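Local coordinates for protein lectin (PDB 4HR6) that belongs to a nontoxic, carbohydrate-binding seed lectin related to type II ribosome-inactivating proteins, and probably forms part of its ribosome-inactivating-protein-like portion, at residues D24-A29 against F63-K68; I110-L115 against S145-W150. All coordinates share one frame; numbering follows the deposited sequence.

Interactions 1 and 2 lie in the inner part of the chain, with centres about 11 Å apart. They meet through packing alone. The backbone N of Ala27 lies 3.8 Å from Leu115 CD1. The turn at the start of segment 24-29 rests on the indole of Trp150, where Met25 CB comes within 3.9 Å of CH2. From segment 63-68, Phe67 packs on Ile111 and Glu147 of interaction 2, and Arg78 forms a cation-pi contact with its ring. Interaction 1 joins the mixed sheet to the loop before helix 67-74; interaction 2 joins two long helices beside it. In active relatives these two helices carry residues of the adenine-binding cleft; whether this nontoxic homologue keeps that use is not established here.

Interaction 1. Residues D24-A29 against F63-K68; sequences DMVAVA and FDNTFK
Val26 meets Asn65 at the start of the contact. Its CG2 methyl lies 3.5 Å from Asn65 ND2, and the two side chains cross at about a right angle. Val26 follows Met25 in a G1 beta bulge, with both residues facing Asp21 of the neighbouring strand.

Ala27 contributes its carbonyl rather than its methyl. Asn65 ND2 donates to Ala27 O at 3.0 Å, with an N-H...O angle of 152°. The donor stands 30° away from the carbonyl plane, and the acceptor lies slightly out of the Asn65 amide plane. Asn65 CG sits between the backbone N and the carbonyl carbon (chi1 57°), and its CB points toward the strand. The amide oxygen of Asn65 bonds to Asn43, so both ends of the amide are held and its rotation is fixed.

The CB of Val28 points away from the loop. Its backbone bonds to Ala19 on strand 15-21 and to Phe41, just past strand 37-40.

The loop around Asn65 is itself braced. Asp64 OD1 accepts from Thr66 N at 3.0 Å, closing an Asx turn, and from Thr66 OG1 at 2.7 Å. Thr66 is the N-cap of helix 67-74, and its OG1 also bonds to Ser69 N. The contact thus ties a strand of the mixed sheet to an Asx turn at a capped helix start, in the N-terminal part of a ribosome-inactivating-protein fold.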
loop_
_atom_site.group_PDB
_atom_site.type_symbol
_atom_site.label_atom_id
_atom_site.label_comp_id
_atom_site.label_asym_id
_atom_site.label_seq_id
_atom_site.Cartn_x
_atom_site.Cartn_y
_atom_site.Cartn_z
ATOM N N ASP B 24 -12.193 -1.265 -17.132
ATOM C CA ASP B 24 -12.758 -1.612 -15.816
ATOM C C ASP B 24 -11.930 -2.690 -15.119
ATOM O O ASP B 24 -12.206 -3.065 -13.980
ATOM C CB ASP B 24 -14.191 -2.148 -15.966
ATOM C CG ASP B 24 -15.178 -1.105 -16.521
ATOM O OD1 ASP B 24 -14.964 0.118 -16.383
ATOM O OD2 ASP B 24 -16.197 -1.520 -17.096
ATOM N N MET B 25 -10.922 -3.201 -15.808
ATOM C CA MET B 25 -10.187 -4.367 -15.356
ATOM C C MET B 25 -11.093 -5.494 -14.850
ATOM O O MET B 25 -10.950 -5.978 -13.725
ATOM C CB MET B 25 -9.118 -3.995 -14.317
ATOM C CG MET B 25 -7.903 -4.928 -14.422
ATOM S SD MET B 25 -6.657 -4.620 -13.175
ATOM C CE MET B 25 -5.738 -6.155 -13.280
ATOM N N VAL B 26 -12.030 -5.898 -15.700
ATOM C CA VAL B 26 -12.862 -7.053 -15.418
ATOM C C VAL B 26 -12.708 -8.058 -16.547
ATOM O O VAL B 26 -12.443 -7.685 -17.695
ATOM C CB VAL B 26 -14.360 -6.706 -15.282
ATOM C CG1 VAL B 26 -14.603 -5.887 -14.021
ATOM C CG2 VAL B 26 -14.874 -5.971 -16.527
ATOM N N ALA B 27 -12.903 -9.324 -16.204
ATOM C CA ALA B 27 -12.992 -10.383 -17.184
ATOM C C ALA B 27 -14.318 -10.268 -17.925
ATOM O O ALA B 27 -15.341 -10.098 -17.313
ATOM C CB ALA B 27 -12.890 -11.728 -16.494
ATOM N N VAL B 28 -14.290 -10.342 -19.241
ATOM C CA VAL B 28 -15.527 -10.236 -20.032
ATOM C C VAL B 28 -15.901 -11.486 -20.824
ATOM O O VAL B 28 -17.064 -11.670 -21.172
ATOM C CB VAL B 28 -15.486 -9.035 -21.009
ATOM C CG1 VAL B 28 -15.252 -7.751 -20.256
ATOM C CG2 VAL B 28 -14.428 -9.207 -22.071
ATOM N N ALA B 29 -14.916 -12.296 -21.177
ATOM C CA ALA B 29 -15.155 -13.467 -21.993
ATOM C C ALA B 29 -13.982 -14.411 -21.918
ATOM O O ALA B 29 -12.887 -14.019 -21.511
ATOM C CB ALA B 29 -15.353 -13.057 -23.448
ATOM N N PHE B 63 -24.973 -15.110 -15.776
ATOM C CA PHE B 63 -24.553 -14.309 -14.630
ATOM C C PHE B 63 -23.535 -13.294 -15.130
ATOM O O PHE B 63 -23.012 -13.424 -16.250
ATOM C CB PHE B 63 -23.926 -15.170 -13.519
ATOM C CG PHE B 63 -22.945 -16.184 -14.014
ATOM C CD1 PHE B 63 -21.632 -15.862 -14.197
ATOM C CD2 PHE B 63 -23.363 -17.465 -14.322
ATOM C CE1 PHE B 63 -20.732 -16.805 -14.661
ATOM C CE2 PHE B 63 -22.485 -18.409 -14.794
ATOM C CZ PHE B 63 -21.164 -18.084 -14.966
ATOM N N ASP B 64 -23.268 -12.284 -14.312
ATOM C CA ASP B 64 -22.364 -11.225 -14.711
ATOM C C ASP B 64 -21.054 -11.301 -13.920
ATOM O O ASP B 64 -20.852 -12.215 -13.104
ATOM C CB ASP B 64 -23.057 -9.851 -14.706
ATOM C CG ASP B 64 -23.414 -9.350 -13.350
ATOM O OD1 ASP B 64 -22.611 -9.495 -12.407
ATOM O OD2 ASP B 64 -24.491 -8.738 -13.236
ATOM N N ASN B 65 -20.136 -10.403 -14.231
ATOM C CA ASN B 65 -18.799 -10.494 -13.696
ATOM C C ASN B 65 -18.625 -9.797 -12.355
ATOM O O ASN B 65 -17.517 -9.607 -11.914
ATOM C CB ASN B 65 -17.772 -10.000 -14.720
ATOM C CG ASN B 65 -18.025 -8.593 -15.186
ATOM O OD1 ASN B 65 -18.634 -7.806 -14.496
ATOM N ND2 ASN B 65 -17.516 -8.263 -16.357
ATOM N N THR B 66 -19.702 -9.369 -11.721
ATOM C CA THR B 66 -19.573 -8.795 -10.384
ATOM C C THR B 66 -19.407 -9.962 -9.408
ATOM O O THR B 66 -19.913 -11.076 -9.646
ATOM C CB THR B 66 -20.808 -8.010 -9.954
ATOM O OG1 THR B 66 -21.934 -8.897 -9.912
ATOM C CG2 THR B 66 -21.090 -6.841 -10.909
ATOM N N PHE B 67 -18.720 -9.710 -8.304
ATOM C CA PHE B 67 -18.552 -10.749 -7.282
ATOM C C PHE B 67 -19.881 -11.231 -6.716
ATOM O O PHE B 67 -20.065 -12.428 -6.491
ATOM C CB PHE B 67 -17.664 -10.269 -6.155
ATOM C CG PHE B 67 -16.232 -10.118 -6.540
ATOM C CD1 PHE B 67 -15.601 -8.894 -6.432
ATOM C CD2 PHE B 67 -15.505 -11.210 -7.000
ATOM C CE1 PHE B 67 -14.272 -8.752 -6.799
ATOM C CE2 PHE B 67 -14.173 -11.075 -7.358
ATOM C CZ PHE B 67 -13.566 -9.842 -7.265
ATOM N N LYS B 68 -20.802 -10.318 -6.473
ATOM C CA LYS B 68 -22.109 -10.707 -5.964
ATOM C C LYS B 68 -22.792 -11.694 -6.901
ATOM O O LYS B 68 -23.344 -12.705 -6.462
ATOM C CB LYS B 68 -23.017 -9.494 -5.788
ATOM C CG LYS B 68 -22.891 -8.797 -4.455
ATOM C CD LYS B 68 -23.977 -7.737 -4.292
ATOM C CE LYS B 68 -23.890 -7.052 -2.929
ATOM N NZ LYS B 68 -22.633 -6.265 -2.759
#

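Interaction 2. Residues I110-L115 against S145-W150; sequences IIQMVL and SLEDNW
Gln112 and Glu147 reach across from two helices and meet at about a right angle. The amide and carboxylate planes are turned 76° from each other. Gln112 NE2 donates to Glu147 OE2 almost straight, at an N-H...O angle of 177°. The modelled separation of 2.5 Å between NE2 and OE2 is short for such a bond, so its exact length is doubtful. The acceptor lies in the Gln112 amide plane, and OE2 is met on its syn lone pair.

Both side chains are extended beyond CG. In Glu147, CG is anti to the carbonyl carbon (chi1 -69°), and the long chain carries the carboxylate toward Gln112. The CG of Gln112 also packs 3.4 Å from Glu147 OE2.

The carboxylate is buried but does not depend on the amide alone. OE1 forms a salt bridge with Arg78, which also pairs with Asp148. The side chain of Gln112 touches Arg78 as well. Phe67 and Ile123 pack on the Glu147 side chain.

The pair is a buried polar bridge between helices 103-119 and 141-159, in the helical core of the ribosome-inactivating-protein fold.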
loop_
_atom_site.group_PDB
_atom_site.type_symbol
_atom_site.label_atom_id
_atom_site.label_comp_id
_atom_site.label_asym_id
_atom_site.label_seq_id
_atom_site.Cartn_x
_atom_site.Cartn_y
_atom_site.Cartn_z
ATOM N N ILE B 110 -10.220 -17.979 -10.369
ATOM C CA ILE B 110 -9.333 -17.435 -11.375
ATOM C C ILE B 110 -9.240 -15.912 -11.255
ATOM O O ILE B 110 -8.153 -15.352 -11.293
ATOM C CB ILE B 110 -9.788 -17.852 -12.786
ATOM C CG1 ILE B 110 -9.486 -19.328 -13.012
ATOM C CG2 ILE B 110 -9.080 -17.021 -13.843
ATOM C CD1 ILE B 110 -10.351 -19.974 -14.061
ATOM N N ILE B 111 -10.378 -15.252 -11.105
ATOM C CA ILE B 111 -10.405 -13.807 -11.020
ATOM C C ILE B 111 -9.557 -13.347 -9.826
ATOM O O ILE B 111 -8.717 -12.465 -9.957
ATOM C CB ILE B 111 -11.870 -13.284 -10.962
ATOM C CG1 ILE B 111 -12.524 -13.464 -12.339
ATOM C CG2 ILE B 111 -11.938 -11.826 -10.546
ATOM C CD1 ILE B 111 -14.011 -13.221 -12.344
ATOM N N GLN B 112 -9.744 -13.978 -8.678
ATOM C CA GLN B 112 -8.997 -13.577 -7.494
ATOM C C GLN B 112 -7.507 -13.828 -7.634
ATOM O O GLN B 112 -6.703 -12.958 -7.331
ATOM C CB GLN B 112 -9.548 -14.258 -6.263
ATOM C CG GLN B 112 -10.908 -13.725 -5.891
ATOM C CD GLN B 112 -11.398 -14.309 -4.605
ATOM O OE1 GLN B 112 -11.915 -15.428 -4.571
ATOM N NE2 GLN B 112 -11.243 -13.560 -3.535
ATOM N N MET B 113 -7.145 -15.001 -8.134
ATOM C CA MET B 113 -5.749 -15.399 -8.206
ATOM C C MET B 113 -4.988 -14.723 -9.328
ATOM O O MET B 113 -3.748 -14.714 -9.303
ATOM C CB MET B 113 -5.628 -16.899 -8.348
ATOM C CG MET B 113 -5.978 -17.650 -7.083
ATOM S SD MET B 113 -5.790 -19.440 -7.224
ATOM C CE MET B 113 -4.001 -19.592 -7.305
ATOM N N VAL B 114 -5.695 -14.129 -10.295
ATOM C CA VAL B 114 -5.024 -13.446 -11.401
ATOM C C VAL B 114 -5.274 -11.933 -11.381
ATOM O O VAL B 114 -4.329 -11.139 -11.319
ATOM C CB VAL B 114 -5.461 -14.034 -12.760
ATOM C CG1 VAL B 114 -4.817 -13.263 -13.892
ATOM C CG2 VAL B 114 -5.072 -15.505 -12.848
ATOM N N LEU B 115 -6.540 -11.517 -11.411
ATOM C CA LEU B 115 -6.823 -10.107 -11.546
ATOM C C LEU B 115 -6.666 -9.391 -10.214
ATOM O O LEU B 115 -6.065 -8.338 -10.156
ATOM C CB LEU B 115 -8.221 -9.865 -12.125
ATOM C CG LEU B 115 -8.511 -10.405 -13.521
ATOM C CD1 LEU B 115 -9.927 -10.020 -13.950
ATOM C CD2 LEU B 115 -7.500 -9.860 -14.508
ATOM N N SER B 145 -11.956 -7.136 1.776
ATOM C CA SER B 145 -12.128 -5.681 1.905
ATOM C C SER B 145 -11.297 -4.905 0.871
ATOM O O SER B 145 -11.704 -3.844 0.411
ATOM C CB SER B 145 -11.822 -5.200 3.337
ATOM O OG SER B 145 -10.462 -5.362 3.684
ATOM N N LEU B 146 -10.149 -5.446 0.486
ATOM C CA LEU B 146 -9.371 -4.864 -0.592
ATOM C C LEU B 146 -10.112 -5.018 -1.924
ATOM O O LEU B 146 -10.236 -4.062 -2.679
ATOM C CB LEU B 146 -8.006 -5.529 -0.694
ATOM C CG LEU B 146 -7.030 -5.318 0.461
ATOM C CD1 LEU B 146 -5.795 -6.196 0.250
ATOM C CD2 LEU B 146 -6.634 -3.862 0.567
ATOM N N GLU B 147 -10.618 -6.219 -2.199
ATOM C CA GLU B 147 -11.327 -6.476 -3.458
ATOM C C GLU B 147 -12.538 -5.554 -3.614
ATOM O O GLU B 147 -12.718 -4.917 -4.649
ATOM C CB GLU B 147 -11.769 -7.937 -3.537
ATOM C CG GLU B 147 -10.608 -8.920 -3.705
ATOM C CD GLU B 147 -11.044 -10.372 -3.604
ATOM O OE1 GLU B 147 -12.245 -10.635 -3.449
ATOM O OE2 GLU B 147 -10.191 -11.268 -3.661
ATOM N N ASP B 148 -13.342 -5.479 -2.568
ATOM C CA ASP B 148 -14.562 -4.703 -2.588
ATOM C C ASP B 148 -14.333 -3.180 -2.636
ATOM O O ASP B 148 -15.216 -2.445 -3.077
ATOM C CB ASP B 148 -15.431 -5.060 -1.379
ATOM C CG ASP B 148 -16.021 -6.465 -1.465
ATOM O OD1 ASP B 148 -15.996 -7.101 -2.538
ATOM O OD2 ASP B 148 -16.520 -6.933 -0.434
ATOM N N ASN B 149 -13.173 -2.701 -2.190
ATOM C CA ASN B 149 -12.905 -1.244 -2.144
ATOM C C ASN B 149 -11.946 -0.702 -3.181
ATOM O O ASN B 149 -11.610 0.475 -3.142
ATOM C CB ASN B 149 -12.386 -0.863 -0.758
ATOM C CG ASN B 149 -13.483 -0.844 0.277
ATOM O OD1 ASN B 149 -14.353 0.000 0.236
ATOM N ND2 ASN B 149 -13.464 -1.784 1.181
ATOM N N TRP B 150 -11.493 -1.539 -4.119
ATOM C CA TRP B 150 -10.476 -1.108 -5.090
ATOM C C TRP B 150 -10.868 0.126 -5.893
ATOM O O TRP B 150 -10.045 1.014 -6.137
ATOM C CB TRP B 150 -10.180 -2.243 -6.060
ATOM C CG TRP B 150 -9.232 -1.895 -7.114
ATOM C CD1 TRP B 150 -7.918 -1.610 -6.959
ATOM C CD2 TRP B 150 -9.494 -1.831 -8.524
ATOM N NE1 TRP B 150 -7.336 -1.363 -8.183
ATOM C CE2 TRP B 150 -8.284 -1.480 -9.158
ATOM C CE3 TRP B 150 -10.639 -2.019 -9.308
ATOM C CZ2 TRP B 150 -8.173 -1.318 -10.540
ATOM C CZ3 TRP B 150 -10.535 -1.861 -10.685
ATOM C CH2 TRP B 150 -9.304 -1.526 -11.290
#